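PDB 6DRQ: primosomal protein from Mycobacterium tuberculosis, which acts as a chaperone, SatS, for the SecA2 protein export pathway, here represented by its C-terminal domain. Local coordinates for residues Y94-L99 / E120-I125; G98-F103 / E170-E175. One frame throughout, in Å; residues are numbered along the deposited sequence.

Residue ranges 94-99 and 98-103 overlap at G98 and L99, and the two contacts lie about 10 Å apart between centres. Interaction 1 is a core contact: four of its five touching residues are buried. It sets the end of strand 93-95 and the turn that follows it against helix 112-128, with leucine packing and one hydrogen bond from buried Y94 to the carboxylate of partly exposed E120. Interaction 2 is only partly buried, with three of six residues buried and V100, E172 and E175 partly exposed. It pairs helix 99-104 with helix 165-180 through aromatic and aliphatic contacts, with glutamates at its border. The two meet where L122 of interaction 1 packs on W171 and L174.

Interaction 1: residues Y94-L99 / E120-I125; sequences YVLSGL and ELLRDI
Y94 lays its ring against L121 and reaches E120 with its hydroxyl. The polar part is one hydrogen bond, from Y94 OH to E120 OE1, 2.7 Å long. OE1 lies at the ring edge, in the ring plane, and accepts with its anti lone pair. The carboxylate is turned 74° from the ring. E120 gets there with CG anti to the backbone N (chi1 -175°) and an extended chain. R29 also bonds to Y94 OH, which probably helps fix the ring's position.

The apolar part begins with a CH-pi contact. L121 CB sits over one ring face, 3.9 Å from the Y94 ring centroid and 20° off its normal. The same leucine puts CD2 3.8 Å from Y94 CB. L96 packs more loosely: its CD2 lies 4.1 Å from L122 CD2, and its CD1 lies 4.3 Å from L121 CD2.

Backbone bonds of Y94 to Q17 and M19 tie this strand to strand 14-19, and I16 and I18 of that strand also touch L121, as does F38. The arrangement is typical of a helix packed on the face of a mixed beta sheet, here over 93-95, 14-19 and 35-38.

Interaction 2: residues G98-F103 / E170-E175; sequences GLVDDF and EWEKLE
F103 drives its ring edge into the face of W171, and this is the tight part of the contact. The pair is T-shaped (edge-to-face): the F103 ring and the five-membered ring of W171 have centroids 5.0 Å apart and planes at 64°. F103 CE2 comes to 3.4 Å from W171 CD2, near the junction of the two indole rings. W171 points its indole at helix 99-104, with CG anti to the backbone N (chi1 178°). L99 packs along the six-membered ring, with CD1 3.7 Å from W171 CZ2. V100 takes the pyrrole end, with CB 3.7 Å from W171 CD1. L115 and L147 also touch F103, and L144 touches W171, so other helices add to this cluster.

The looser side is partly exposed. There V100 CG2 lies 4.0 Å from E172 CG, and V100 CB lies 4.0 Å from E175 OE1. These are contacts of a valine with glutamate chains, not polar bonds.

The helix segments run antiparallel at 173°, their axes 10.2 Å apart at closest. The chemistry implies that the contact probably gains its stability mainly from burying aromatic and aliphatic surface, with the E172 and E175 carboxylates at its partly exposed border.

Interaction 1: residues Y94-L99 / E120-I125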
loop_
_atom_site.group_PDB
_atom_site.type_symbol
_atom_site.label_atom_id
_atom_site.label_comp_id
_atom_site.label_asym_id
_atom_site.label_seq_id
_atom_site.Cartn_x
_atom_site.Cartn_y
_atom_site.Cartn_z
ATOM N N TYR A 94 -0.584 0.442 6.474
ATOM C CA TYR A 94 0.293 -0.594 5.935
ATOM C C TYR A 94 1.702 -0.402 6.484
ATOM O O TYR A 94 2.324 0.641 6.267
ATOM C CB TYR A 94 0.321 -0.549 4.410
ATOM C CG TYR A 94 -1.023 -0.771 3.792
ATOM C CD1 TYR A 94 -1.596 -2.036 3.760
ATOM C CD2 TYR A 94 -1.743 0.284 3.277
ATOM C CE1 TYR A 94 -2.832 -2.242 3.204
ATOM C CE2 TYR A 94 -2.970 0.084 2.706
ATOM C CZ TYR A 94 -3.514 -1.175 2.677
ATOM O OH TYR A 94 -4.749 -1.353 2.111
ATOM N N VAL A 95 2.210 -1.404 7.179
ATOM C CA VAL A 95 3.524 -1.313 7.796
ATOM C C VAL A 95 4.420 -2.301 7.075
ATOM O O VAL A 95 4.242 -3.516 7.213
ATOM C CB VAL A 95 3.468 -1.586 9.303
ATOM C CG1 VAL A 95 4.870 -1.527 9.912
ATOM C CG2 VAL A 95 2.512 -0.587 9.982
ATOM N N LEU A 96 5.352 -1.783 6.267
ATOM C CA LEU A 96 6.309 -2.633 5.571
ATOM C C LEU A 96 7.605 -2.804 6.350
ATOM O O LEU A 96 8.336 -3.763 6.104
ATOM C CB LEU A 96 6.642 -2.060 4.182
ATOM C CG LEU A 96 5.492 -1.892 3.185
ATOM C CD1 LEU A 96 5.957 -1.156 1.929
ATOM C CD2 LEU A 96 4.875 -3.247 2.814
ATOM N N SER A 97 7.905 -1.902 7.275
ATOM C CA SER A 97 9.148 -1.984 8.020
ATOM C C SER A 97 9.178 -3.223 8.909
ATOM O O SER A 97 8.142 -3.770 9.283
ATOM C CB SER A 97 9.322 -0.740 8.871
ATOM O OG SER A 97 8.239 -0.644 9.758
ATOM N N GLY A 98 10.389 -3.677 9.230
ATOM C CA GLY A 98 10.582 -4.784 10.136
ATOM C C GLY A 98 10.318 -6.156 9.567
ATOM O O GLY A 98 10.831 -7.142 10.112
ATOM N N LEU A 99 9.529 -6.274 8.496
ATOM C CA LEU A 99 9.253 -7.605 7.965
ATOM C C LEU A 99 10.547 -8.304 7.553
ATOM O O LEU A 99 10.722 -9.499 7.822
ATOM C CB LEU A 99 8.255 -7.520 6.803
ATOM C CG LEU A 99 6.808 -7.371 7.322
ATOM C CD1 LEU A 99 5.807 -7.044 6.234
ATOM C CD2 LEU A 99 6.373 -8.606 8.069
ATOM N N GLU A 120 -1.554 -7.298 0.874
ATOM C CA GLU A 120 -2.604 -6.535 0.199
ATOM C C GLU A 120 -2.030 -5.316 -0.528
ATOM O O GLU A 120 -2.295 -5.100 -1.717
ATOM C CB GLU A 120 -3.662 -6.102 1.228
ATOM C CG GLU A 120 -4.895 -5.382 0.656
ATOM C CD GLU A 120 -5.866 -4.974 1.749
ATOM O OE1 GLU A 120 -5.944 -3.764 2.085
ATOM O OE2 GLU A 120 -6.532 -5.876 2.293
ATOM N N LEU A 121 -1.229 -4.510 0.173
ATOM C CA LEU A 121 -0.644 -3.334 -0.457
ATOM C C LEU A 121 0.315 -3.730 -1.562
ATOM O O LEU A 121 0.320 -3.114 -2.630
ATOM C CB LEU A 121 0.079 -2.471 0.575
ATOM C CG LEU A 121 0.817 -1.268 -0.022
ATOM C CD1 LEU A 121 -0.151 -0.183 -0.523
ATOM C CD2 LEU A 121 1.808 -0.693 0.938
ATOM N N LEU A 122 1.140 -4.752 -1.329
ATOM C CA LEU A 122 2.090 -5.152 -2.356
ATOM C C LEU A 122 1.369 -5.552 -3.639
ATOM O O LEU A 122 1.702 -5.055 -4.718
ATOM C CB LEU A 122 2.969 -6.292 -1.842
ATOM C CG LEU A 122 4.004 -5.876 -0.796
ATOM C CD1 LEU A 122 5.161 -6.833 -0.758
ATOM C CD2 LEU A 122 4.510 -4.488 -1.049
ATOM N N ARG A 123 0.364 -6.440 -3.536
ATOM C CA ARG A 123 -0.366 -6.893 -4.720
ATOM C C ARG A 123 -1.116 -5.751 -5.378
ATOM O O ARG A 123 -1.252 -5.728 -6.603
ATOM C CB ARG A 123 -1.354 -8.022 -4.368
ATOM C CG ARG A 123 -0.720 -9.269 -3.744
ATOM C CD ARG A 123 -1.701 -10.439 -3.534
ATOM N NE ARG A 123 -1.220 -11.622 -4.251
ATOM C CZ ARG A 123 -0.757 -12.735 -3.689
ATOM N NH1 ARG A 123 -0.731 -12.879 -2.370
ATOM N NH2 ARG A 123 -0.329 -13.717 -4.465
ATOM N N ASP A 124 -1.640 -4.810 -4.589
ATOM C CA ASP A 124 -2.248 -3.630 -5.187
ATOM C C ASP A 124 -1.219 -2.838 -5.972
ATOM O O ASP A 124 -1.519 -2.335 -7.057
ATOM C CB ASP A 124 -2.889 -2.742 -4.121
ATOM C CG ASP A 124 -4.261 -3.219 -3.715
ATOM O OD1 ASP A 124 -4.852 -4.042 -4.450
ATOM O OD2 ASP A 124 -4.758 -2.774 -2.661
ATOM N N ILE A 125 0.006 -2.726 -5.447
ATOM C CA ILE A 125 1.021 -1.910 -6.114
ATOM C C ILE A 125 1.495 -2.579 -7.398
ATOM O O ILE A 125 1.720 -1.912 -8.413
ATOM C CB ILE A 125 2.195 -1.631 -5.166
ATOM C CG1 ILE A 125 1.744 -0.685 -4.051
ATOM C CG2 ILE A 125 3.386 -1.056 -5.951
ATOM C CD1 ILE A 125 2.849 -0.307 -3.125
#

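Interaction 2: residues G98-F103 / E170-E175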
loop_
_atom_site.group_PDB
_atom_site.type_symbol
_atom_site.label_atom_id
_atom_site.label_comp_id
_atom_site.label_asym_id
_atom_site.label_seq_id
_atom_site.Cartn_x
_atom_site.Cartn_y
_atom_site.Cartn_z
ATOM N N GLY A 98 10.389 -3.677 9.230
ATOM C CA GLY A 98 10.582 -4.784 10.136
ATOM C C GLY A 98 10.318 -6.156 9.567
ATOM O O GLY A 98 10.831 -7.142 10.112
ATOM N N LEU A 99 9.529 -6.274 8.496
ATOM C CA LEU A 99 9.253 -7.605 7.965
ATOM C C LEU A 99 10.547 -8.304 7.553
ATOM O O LEU A 99 10.722 -9.499 7.822
ATOM C CB LEU A 99 8.255 -7.520 6.803
ATOM C CG LEU A 99 6.808 -7.371 7.322
ATOM C CD1 LEU A 99 5.807 -7.044 6.234
ATOM C CD2 LEU A 99 6.373 -8.606 8.069
ATOM N N VAL A 100 11.489 -7.559 6.959
ATOM C CA VAL A 100 12.748 -8.151 6.500
ATOM C C VAL A 100 13.490 -8.805 7.662
ATOM O O VAL A 100 13.972 -9.934 7.544
ATOM C CB VAL A 100 13.611 -7.094 5.779
ATOM C CG1 VAL A 100 13.964 -5.922 6.709
ATOM C CG2 VAL A 100 14.869 -7.731 5.192
ATOM N N ASP A 101 13.545 -8.134 8.817
ATOM C CA ASP A 101 14.189 -8.717 9.989
ATOM C C ASP A 101 13.379 -9.866 10.584
ATOM O O ASP A 101 13.962 -10.796 11.139
ATOM C CB ASP A 101 14.433 -7.628 11.043
ATOM C CG ASP A 101 15.171 -6.422 10.474
ATOM O OD1 ASP A 101 16.396 -6.510 10.271
ATOM O OD2 ASP A 101 14.531 -5.386 10.200
ATOM N N ASP A 102 12.048 -9.835 10.482
ATOM C CA ASP A 102 11.238 -10.904 11.064
ATOM C C ASP A 102 11.283 -12.167 10.213
ATOM O O ASP A 102 11.327 -13.279 10.751
ATOM C CB ASP A 102 9.790 -10.443 11.248
ATOM C CG ASP A 102 9.667 -9.232 12.169
ATOM O OD1 ASP A 102 10.563 -9.027 13.012
ATOM O OD2 ASP A 102 8.676 -8.474 12.039
ATOM N N PHE A 103 11.240 -12.021 8.885
ATOM C CA PHE A 103 11.400 -13.170 7.997
ATOM C C PHE A 103 12.673 -13.955 8.324
ATOM O O PHE A 103 12.641 -15.185 8.436
ATOM C CB PHE A 103 11.427 -12.714 6.536
ATOM C CG PHE A 103 10.081 -12.342 5.982
ATOM C CD1 PHE A 103 8.982 -13.154 6.186
ATOM C CD2 PHE A 103 9.931 -11.199 5.221
ATOM C CE1 PHE A 103 7.761 -12.820 5.665
ATOM C CE2 PHE A 103 8.697 -10.866 4.693
ATOM C CZ PHE A 103 7.614 -11.675 4.923
ATOM N N GLU A 170 14.314 -12.519 -1.487
ATOM C CA GLU A 170 13.175 -12.194 -2.337
ATOM C C GLU A 170 12.391 -11.020 -1.767
ATOM O O GLU A 170 11.897 -10.189 -2.528
ATOM C CB GLU A 170 12.276 -13.419 -2.531
ATOM C CG GLU A 170 12.720 -14.354 -3.699
ATOM C CD GLU A 170 11.541 -14.956 -4.493
ATOM O OE1 GLU A 170 10.756 -15.745 -3.915
ATOM O OE2 GLU A 170 11.406 -14.646 -5.701
ATOM N N TRP A 171 12.320 -10.898 -0.438
ATOM C CA TRP A 171 11.605 -9.777 0.166
ATOM C C TRP A 171 12.335 -8.461 -0.060
ATOM O O TRP A 171 11.705 -7.443 -0.367
ATOM C CB TRP A 171 11.407 -10.012 1.657
ATOM C CG TRP A 171 10.728 -8.862 2.310
ATOM C CD1 TRP A 171 11.305 -7.865 3.051
ATOM C CD2 TRP A 171 9.337 -8.581 2.270
ATOM N NE1 TRP A 171 10.351 -6.984 3.478
ATOM C CE2 TRP A 171 9.131 -7.397 3.009
ATOM C CE3 TRP A 171 8.241 -9.215 1.682
ATOM C CZ2 TRP A 171 7.874 -6.838 3.179
ATOM C CZ3 TRP A 171 6.989 -8.657 1.847
ATOM C CH2 TRP A 171 6.814 -7.478 2.591
ATOM N N GLU A 172 13.661 -8.463 0.068
ATOM C CA GLU A 172 14.443 -7.265 -0.230
ATOM C C GLU A 172 14.217 -6.779 -1.656
ATOM O O GLU A 172 14.092 -5.569 -1.888
ATOM C CB GLU A 172 15.921 -7.547 0.005
ATOM C CG GLU A 172 16.285 -7.467 1.452
ATOM C CD GLU A 172 17.574 -8.189 1.765
ATOM O OE1 GLU A 172 18.022 -8.995 0.929
ATOM O OE2 GLU A 172 18.141 -7.953 2.850
ATOM N N LYS A 173 14.174 -7.706 -2.625
ATOM C CA LYS A 173 13.826 -7.347 -4.003
ATOM C C LYS A 173 12.488 -6.624 -4.072
ATOM O O LYS A 173 12.341 -5.643 -4.808
ATOM C CB LYS A 173 13.767 -8.598 -4.891
ATOM C CG LYS A 173 15.091 -9.278 -5.186
ATOM C CD LYS A 173 14.877 -10.645 -5.881
ATOM C CE LYS A 173 14.256 -10.510 -7.289
ATOM N NZ LYS A 173 15.281 -10.147 -8.311
ATOM N N LEU A 174 11.483 -7.127 -3.348
ATOM C CA LEU A 174 10.166 -6.494 -3.367
ATOM C C LEU A 174 10.219 -5.100 -2.768
ATOM O O LEU A 174 9.559 -4.180 -3.261
ATOM C CB LEU A 174 9.155 -7.350 -2.605
ATOM C CG LEU A 174 8.691 -8.641 -3.269
ATOM C CD1 LEU A 174 7.489 -9.199 -2.546
ATOM C CD2 LEU A 174 8.342 -8.355 -4.713
ATOM N N GLU A 175 10.987 -4.925 -1.693
ATOM C CA GLU A 175 11.133 -3.597 -1.122
ATOM C C GLU A 175 11.712 -2.629 -2.147
ATOM O O GLU A 175 11.211 -1.512 -2.305
ATOM C CB GLU A 175 12.000 -3.656 0.134
ATOM C CG GLU A 175 11.254 -4.123 1.378
ATOM C CD GLU A 175 12.023 -3.845 2.668
ATOM O OE1 GLU A 175 13.108 -4.432 2.865
ATOM O OE2 GLU A 175 11.538 -3.038 3.486
#